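Local coordinates for protein nucleoside-diphosphate sugar epimerase (SulA family) (Corynebacterium glutamicum, PDB 3OH8) that probably acts as an NAD(P)-dependent epimerase on nucleoside-diphosphate sugars, though its exact substrate and reaction are not established, at residues Ala27-Pro32 with Gln126-Glu131; Thr376-Thr381 with Thr430-Ala435. All blocks are in the same frame, centred on the assembly; numbering follows the deposited sequence.

Contact 1: residues Ala27-Pro32 with Gln126-Glu131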
ATOM      1  N   ALA A  27      -8.925   3.763  -3.547  1.00 16.47           N
ATOM      2  CA  ALA A  27      -8.160   2.525  -3.377  1.00 17.82           C
ATOM      3  C   ALA A  27      -7.329   2.531  -2.085  1.00 19.48           C
ATOM      4  O   ALA A  27      -7.298   1.541  -1.348  1.00 19.19           O
ATOM      5  CB  ALA A  27      -7.267   2.269  -4.600  1.00 15.50           C
ATOM      6  N   ARG A  28      -6.664   3.650  -1.805  1.00 16.15           N
ATOM      7  CA  ARG A  28      -5.825   3.754  -0.602  1.00 15.86           C
ATOM      8  C   ARG A  28      -6.620   3.512   0.678  1.00 15.51           C
ATOM      9  O   ARG A  28      -6.144   2.833   1.585  1.00 14.95           O
ATOM     10  CB  ARG A  28      -5.102   5.115  -0.528  1.00 19.10           C
ATOM     11  CG  ARG A  28      -4.139   5.427  -1.683  1.00 17.17           C
ATOM     12  CD  ARG A  28      -2.992   4.419  -1.767  1.00 15.94           C
ATOM     13  NE  ARG A  28      -2.073   4.546  -0.639  1.00 16.64           N
ATOM     14  CZ  ARG A  28      -1.065   3.711  -0.388  1.00 17.41           C
ATOM     15  NH1 ARG A  28      -0.845   2.671  -1.191  1.00 18.14           N
ATOM     16  NH2 ARG A  28      -0.269   3.920   0.664  1.00 14.36           N
ATOM     17  N   LEU A  29      -7.838   4.048   0.761  1.00 14.21           N
ATOM     18  CA  LEU A  29      -8.615   3.935   2.001  1.00 18.22           C
ATOM     19  C   LEU A  29      -9.547   2.712   2.077  1.00 17.54           C
ATOM     20  O   LEU A  29     -10.210   2.489   3.094  1.00 21.67           O
ATOM     21  CB  LEU A  29      -9.411   5.230   2.260  1.00 14.92           C
ATOM     22  CG  LEU A  29      -8.578   6.508   2.295  1.00 15.74           C
ATOM     23  CD1 LEU A  29      -9.429   7.697   2.824  1.00 17.80           C
ATOM     24  CD2 LEU A  29      -7.315   6.306   3.145  1.00 16.09           C
ATOM     25  N   THR A  30      -9.600   1.921   1.012  1.00 14.23           N
ATOM     26  CA  THR A  30     -10.389   0.691   1.032  1.00 18.30           C
ATOM     27  C   THR A  30      -9.685  -0.342   1.918  1.00 18.91           C
ATOM     28  O   THR A  30      -8.525  -0.659   1.694  1.00 21.62           O
ATOM     29  CB  THR A  30     -10.588   0.109  -0.395  1.00 21.37           C
ATOM     30  OG1 THR A  30     -11.338   1.034  -1.189  1.00 23.58           O
ATOM     31  CG2 THR A  30     -11.351  -1.212  -0.339  1.00 22.82           C
ATOM     32  N   PRO A  31     -10.381  -0.856   2.943  1.00 16.65           N
ATOM     33  CA  PRO A  31      -9.751  -1.803   3.872  1.00 14.93           C
ATOM     34  C   PRO A  31      -9.344  -3.114   3.174  1.00 16.48           C
ATOM     35  O   PRO A  31     -10.155  -3.730   2.478  1.00 17.78           O
ATOM     36  CB  PRO A  31     -10.857  -2.076   4.907  1.00 22.92           C
ATOM     37  CG  PRO A  31     -11.790  -0.910   4.800  1.00 20.70           C
ATOM     38  CD  PRO A  31     -11.749  -0.484   3.356  1.00 16.31           C
ATOM     39  N   PRO A  32      -8.090  -3.543   3.367  1.00 16.30           N
ATOM     40  CA  PRO A  32      -7.624  -4.779   2.723  1.00 19.71           C
ATOM     41  C   PRO A  32      -8.317  -6.006   3.295  1.00 20.66           C
ATOM     42  O   PRO A  32      -8.313  -7.048   2.646  1.00 25.01           O
ATOM     43  CB  PRO A  32      -6.129  -4.838   3.090  1.00 18.78           C
ATOM     44  CG  PRO A  32      -5.783  -3.500   3.647  1.00 19.54           C
ATOM     45  CD  PRO A  32      -7.041  -2.893   4.165  1.00 15.96           C
ATOM     46  N   GLN A 126      -8.687   5.903   8.913  1.00 18.25           N
ATOM     47  CA  GLN A 126      -7.996   6.950   9.679  1.00 19.55           C
ATOM     48  C   GLN A 126      -6.465   6.790   9.693  1.00 16.80           C
ATOM     49  O   GLN A 126      -5.720   7.735   9.388  1.00 17.07           O
ATOM     50  CB  GLN A 126      -8.522   7.015  11.123  1.00 16.10           C
ATOM     51  CG  GLN A 126     -10.020   7.273  11.231  1.00 16.41           C
ATOM     52  CD  GLN A 126     -10.559   7.153  12.658  1.00 20.66           C
ATOM     53  OE1 GLN A 126     -11.636   7.662  12.961  1.00 22.62           O
ATOM     54  NE2 GLN A 126      -9.817   6.477  13.529  1.00 14.84           N
ATOM     55  N   THR A 127      -5.988   5.608  10.070  1.00 14.83           N
ATOM     56  CA  THR A 127      -4.538   5.382  10.112  1.00 18.72           C
ATOM     57  C   THR A 127      -3.921   5.506   8.719  1.00 13.03           C
ATOM     58  O   THR A 127      -2.859   6.100   8.551  1.00 15.44           O
ATOM     59  CB  THR A 127      -4.155   4.016  10.759  1.00 16.29           C
ATOM     60  OG1 THR A 127      -4.819   2.948  10.077  1.00 16.46           O
ATOM     61  CG2 THR A 127      -4.582   3.996  12.223  1.00 23.09           C
ATOM     62  N   GLN A 128      -4.588   4.949   7.718  1.00 15.95           N
ATOM     63  CA  GLN A 128      -4.028   4.945   6.370  1.00 12.60           C
ATOM     64  C   GLN A 128      -3.908   6.359   5.826  1.00 13.31           C
ATOM     65  O   GLN A 128      -2.901   6.724   5.223  1.00 16.58           O
ATOM     66  CB  GLN A 128      -4.876   4.090   5.419  1.00 12.21           C
ATOM     67  CG  GLN A 128      -4.231   3.878   4.048  1.00 12.05           C
ATOM     68  CD  GLN A 128      -3.078   2.880   4.103  1.00 17.45           C
ATOM     69  OE1 GLN A 128      -2.914   2.150   5.082  1.00 21.38           O
ATOM     70  NE2 GLN A 128      -2.310   2.816   3.035  1.00 19.95           N
ATOM     71  N   LEU A 129      -4.947   7.157   6.024  1.00 12.36           N
ATOM     72  CA  LEU A 129      -4.925   8.548   5.585  1.00 14.53           C
ATOM     73  C   LEU A 129      -3.780   9.303   6.233  1.00 11.30           C
ATOM     74  O   LEU A 129      -3.013  10.002   5.553  1.00 15.42           O
ATOM     75  CB  LEU A 129      -6.232   9.256   5.983  1.00 15.39           C
ATOM     76  CG  LEU A 129      -6.753  10.383   5.084  1.00 22.68           C
ATOM     77  CD1 LEU A 129      -7.362  11.549   5.893  1.00 19.01           C
ATOM     78  CD2 LEU A 129      -5.720  10.881   4.104  1.00 18.18           C
ATOM     79  N   ILE A 130      -3.685   9.203   7.556  1.00 13.12           N
ATOM     80  CA  ILE A 130      -2.690   9.984   8.278  1.00 17.30           C
ATOM     81  C   ILE A 130      -1.280   9.522   7.902  1.00 18.12           C
ATOM     82  O   ILE A 130      -0.385  10.342   7.686  1.00 13.09           O
ATOM     83  CB  ILE A 130      -2.921   9.984   9.830  1.00 21.99           C
ATOM     84  CG1 ILE A 130      -2.006  11.002  10.500  1.00 31.72           C
ATOM     85  CG2 ILE A 130      -2.640   8.625  10.450  1.00 22.95           C
ATOM     86  CD1 ILE A 130      -1.756  12.216   9.660  1.00 41.09           C
ATOM     87  N   GLU A 131      -1.092   8.213   7.773  1.00 17.71           N
ATOM     88  CA  GLU A 131       0.235   7.712   7.426  1.00 14.88           C
ATOM     89  C   GLU A 131       0.611   8.103   6.003  1.00 13.94           C
ATOM     90  O   GLU A 131       1.751   8.478   5.743  1.00 12.81           O
ATOM     91  CB  GLU A 131       0.348   6.205   7.644  1.00 14.12           C
ATOM     92  CG  GLU A 131       0.177   5.812   9.099  1.00 17.85           C
ATOM     93  CD  GLU A 131       1.234   6.437  10.012  1.00 30.48           C
ATOM     94  OE1 GLU A 131       2.371   6.676   9.546  1.00 26.33           O
ATOM     95  OE2 GLU A 131       0.928   6.684  11.201  1.00 36.66           O
TER
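Q128 lies against R28 and L29 of helix 25-29, and its aliphatic part does most of the touching. Q128 CG stands 3.3 Å from the backbone O of R28, and Q128 CB packs at 4.0 Å on CD2 of L29. The same L29 methyl also reaches the next residue, lying 3.8 Å from L129 N and 4.2 Å from L129 CB. W19 of helix 13-21 touches both leucines.

The polar ends are close but not bonded to each other. Q128 swings NE2 over one face of the R28 guanidinium because its CG points away from the backbone N (chi1 -171°) and the chain bends at chi2; the two planes are 58° apart. Q128 NE2 and R28 NH2, both donors, are 3.3 Å apart. Each group is held from outside: R28 NE by a salt bridge to D132, Q128 OE1 by H438 and NE2 by D343. R28 also has a long, weak ion pair with D343, whose carboxylate would probably ease the approach of the two donors. All four touching residues are buried, so neither part faces open solvent. Short helices packing on a long C-terminal helix, beside a seven-stranded antiparallel sheet, are consistent with a helix-grip (SRPBCC-like) fold.

Contact 2: residues Thr376-Thr381 with Thr430-Ala435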
ATOM      1  N   THR A 376       4.405 -17.392  14.688  1.00 40.35           N
ATOM      2  CA  THR A 376       3.361 -18.359  15.009  1.00 46.46           C
ATOM      3  C   THR A 376       2.478 -17.862  16.151  1.00 46.66           C
ATOM      4  O   THR A 376       1.254 -17.841  16.031  1.00 48.12           O
ATOM      5  CB  THR A 376       3.973 -19.730  15.378  1.00 51.53           C
ATOM      6  OG1 THR A 376       4.694 -20.250  14.254  1.00 57.43           O
ATOM      7  CG2 THR A 376       2.894 -20.721  15.778  1.00 50.86           C
ATOM      8  N   LYS A 377       3.109 -17.461  17.251  1.00 43.98           N
ATOM      9  CA  LYS A 377       2.391 -16.944  18.412  1.00 44.70           C
ATOM     10  C   LYS A 377       1.553 -15.730  18.041  1.00 46.73           C
ATOM     11  O   LYS A 377       0.371 -15.643  18.382  1.00 47.56           O
ATOM     12  CB  LYS A 377       3.377 -16.569  19.509  1.00 41.13           C
ATOM     13  N   ILE A 378       2.188 -14.792  17.343  1.00 45.91           N
ATOM     14  CA  ILE A 378       1.566 -13.525  16.988  1.00 47.69           C
ATOM     15  C   ILE A 378       0.282 -13.713  16.190  1.00 49.89           C
ATOM     16  O   ILE A 378      -0.716 -13.028  16.435  1.00 52.51           O
ATOM     17  CB  ILE A 378       2.565 -12.621  16.240  1.00 53.04           C
ATOM     18  CG1 ILE A 378       3.560 -12.026  17.243  1.00 54.13           C
ATOM     19  CG2 ILE A 378       1.838 -11.519  15.489  1.00 57.51           C
ATOM     20  CD1 ILE A 378       4.831 -11.463  16.640  1.00 54.14           C
ATOM     21  N   LEU A 379       0.296 -14.656  15.255  1.00 50.41           N
ATOM     22  CA  LEU A 379      -0.878 -14.910  14.421  1.00 56.56           C
ATOM     23  C   LEU A 379      -2.073 -15.457  15.201  1.00 64.85           C
ATOM     24  O   LEU A 379      -3.195 -15.486  14.691  1.00 69.93           O
ATOM     25  CB  LEU A 379      -0.524 -15.827  13.247  1.00 55.73           C
ATOM     26  CG  LEU A 379      -0.054 -15.026  12.027  1.00 54.79           C
ATOM     27  CD1 LEU A 379       0.544 -15.924  10.959  1.00 55.98           C
ATOM     28  CD2 LEU A 379      -1.214 -14.212  11.477  1.00 53.06           C
ATOM     29  N   ALA A 380      -1.831 -15.883  16.434  1.00 66.99           N
ATOM     30  CA  ALA A 380      -2.905 -16.342  17.298  1.00 69.39           C
ATOM     31  C   ALA A 380      -3.269 -15.277  18.337  1.00 70.40           C
ATOM     32  O   ALA A 380      -4.438 -15.111  18.686  1.00 70.27           O
ATOM     33  CB  ALA A 380      -2.539 -17.663  17.956  1.00 69.89           C
ATOM     34  N   THR A 381      -2.269 -14.549  18.825  1.00 72.82           N
ATOM     35  CA  THR A 381      -2.521 -13.423  19.731  1.00 74.53           C
ATOM     36  C   THR A 381      -2.722 -12.124  18.947  1.00 75.15           C
ATOM     37  O   THR A 381      -3.448 -12.099  17.944  1.00 74.69           O
ATOM     38  CB  THR A 381      -1.388 -13.226  20.777  1.00 66.06           C
ATOM     39  OG1 THR A 381      -0.115 -13.218  20.120  1.00 69.99           O
ATOM     40  CG2 THR A 381      -1.410 -14.340  21.815  1.00 62.73           C
ATOM     41  N   THR A 430       7.383  -0.889  12.329  1.00 20.96           N
ATOM     42  CA  THR A 430       8.645  -1.531  12.676  1.00 21.12           C
ATOM     43  C   THR A 430       8.390  -2.905  13.307  1.00 22.86           C
ATOM     44  O   THR A 430       9.256  -3.782  13.283  1.00 27.77           O
ATOM     45  CB  THR A 430       9.474  -0.645  13.640  1.00 20.71           C
ATOM     46  OG1 THR A 430       8.674  -0.305  14.772  1.00 21.75           O
ATOM     47  CG2 THR A 430       9.900   0.650  12.956  1.00 18.82           C
ATOM     48  N   ASP A 431       7.197  -3.094  13.866  1.00 25.55           N
ATOM     49  CA  ASP A 431       6.874  -4.337  14.565  1.00 27.75           C
ATOM     50  C   ASP A 431       5.770  -5.104  13.855  1.00 22.38           C
ATOM     51  O   ASP A 431       4.738  -4.539  13.500  1.00 21.63           O
ATOM     52  CB  ASP A 431       6.446  -4.049  16.004  1.00 33.60           C
ATOM     53  CG  ASP A 431       7.377  -3.081  16.701  1.00 54.30           C
ATOM     54  OD1 ASP A 431       8.610  -3.288  16.631  1.00 57.27           O
ATOM     55  OD2 ASP A 431       6.872  -2.112  17.314  1.00 62.59           O
ATOM     56  N   ILE A 432       5.982  -6.401  13.675  1.00 18.85           N
ATOM     57  CA  ILE A 432       5.071  -7.199  12.869  1.00 21.49           C
ATOM     58  C   ILE A 432       3.647  -7.265  13.435  1.00 22.95           C
ATOM     59  O   ILE A 432       2.678  -7.307  12.679  1.00 20.29           O
ATOM     60  CB  ILE A 432       5.623  -8.623  12.650  1.00 22.51           C
ATOM     61  CG1 ILE A 432       4.847  -9.315  11.529  1.00 19.60           C
ATOM     62  CG2 ILE A 432       5.592  -9.414  13.954  1.00 25.44           C
ATOM     63  CD1 ILE A 432       5.496 -10.585  11.032  1.00 23.22           C
ATOM     64  N   GLY A 433       3.530  -7.273  14.760  1.00 22.08           N
ATOM     65  CA  GLY A 433       2.236  -7.190  15.413  1.00 26.70           C
ATOM     66  C   GLY A 433       1.467  -5.955  14.985  1.00 20.86           C
ATOM     67  O   GLY A 433       0.278  -6.025  14.693  1.00 17.10           O
ATOM     68  N   ALA A 434       2.144  -4.818  14.932  1.00 19.47           N
ATOM     69  CA  ALA A 434       1.494  -3.588  14.489  1.00 23.05           C
ATOM     70  C   ALA A 434       1.140  -3.607  12.996  1.00 23.26           C
ATOM     71  O   ALA A 434       0.116  -3.063  12.601  1.00 19.59           O
ATOM     72  CB  ALA A 434       2.355  -2.377  14.817  1.00 15.88           C
ATOM     73  N   ALA A 435       1.992  -4.216  12.171  1.00 18.15           N
ATOM     74  CA  ALA A 435       1.703  -4.333  10.741  1.00 17.41           C
ATOM     75  C   ALA A 435       0.477  -5.209  10.512  1.00 14.32           C
ATOM     76  O   ALA A 435      -0.398  -4.889   9.704  1.00 15.40           O
ATOM     77  CB  ALA A 435       2.905  -4.915  10.000  1.00 19.69           C
TER
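The closest backbone approach between 376-381 and 430-435 is at I378 and G433, whose CA atoms lie 6.6 Å apart, and no hydrogen bond crosses between the two segments. The side chain of I378 spans the gap. Its CG1 is anti to the carbonyl carbon (chi1 -76°), and the chain runs on in extended form (chi2 162°) to CD1, which meets CG2 of I432 at 3.5 Å. That is tight for two methyl groups. The two side chains meet at a slant, through one methyl of each. On I432 it is the short branch that touches, since CG1 is the one set anti to the backbone N (chi1 -166°). The other branch of I378, CG2, rests 4.3 Å from CA of G433, so the bare glycine backbone forms the second part of the surface that I378 meets.

I432 opens helix 432-440, with D431 at the N-cap position, although the D431 side chain makes no capping bond. Helix 372-378 follows directly on the short strand 370-371, which pairs antiparallel with strand 336-341 of the mixed Rossmann-type sheet. I432 also touches F337 and W339 of that strand; the contact thus joins the start of a helix in the DUF1731 region to helix 372-378 beside the sheet.

After I378, K377 O accepts bonds from A380 N, T381 N and T381 OG1, though A380 and T381 are poorly ordered.

Contacts 1 and 2 follow each other along the chain, the first closing before the second opens. Their centres are about 20 Å apart and their nearest atoms about 8 Å, so they do not touch. Helix 432-440 connects them: its first turn carries I432 and G433 of contact 2, while H438, further along, bonds to Q128 of contact 1. Contact 1 is the more central, its centre about 9 Å from the centre of the chain against about 18 Å for contact 2, and it buries 201 Å² against 100 Å². Polar bonds to outside residues surround contact 1, whereas contact 2 meets through apolar groups alone. No ligand or catalytic residue is identified at either contact, so their relation to the active site remains open.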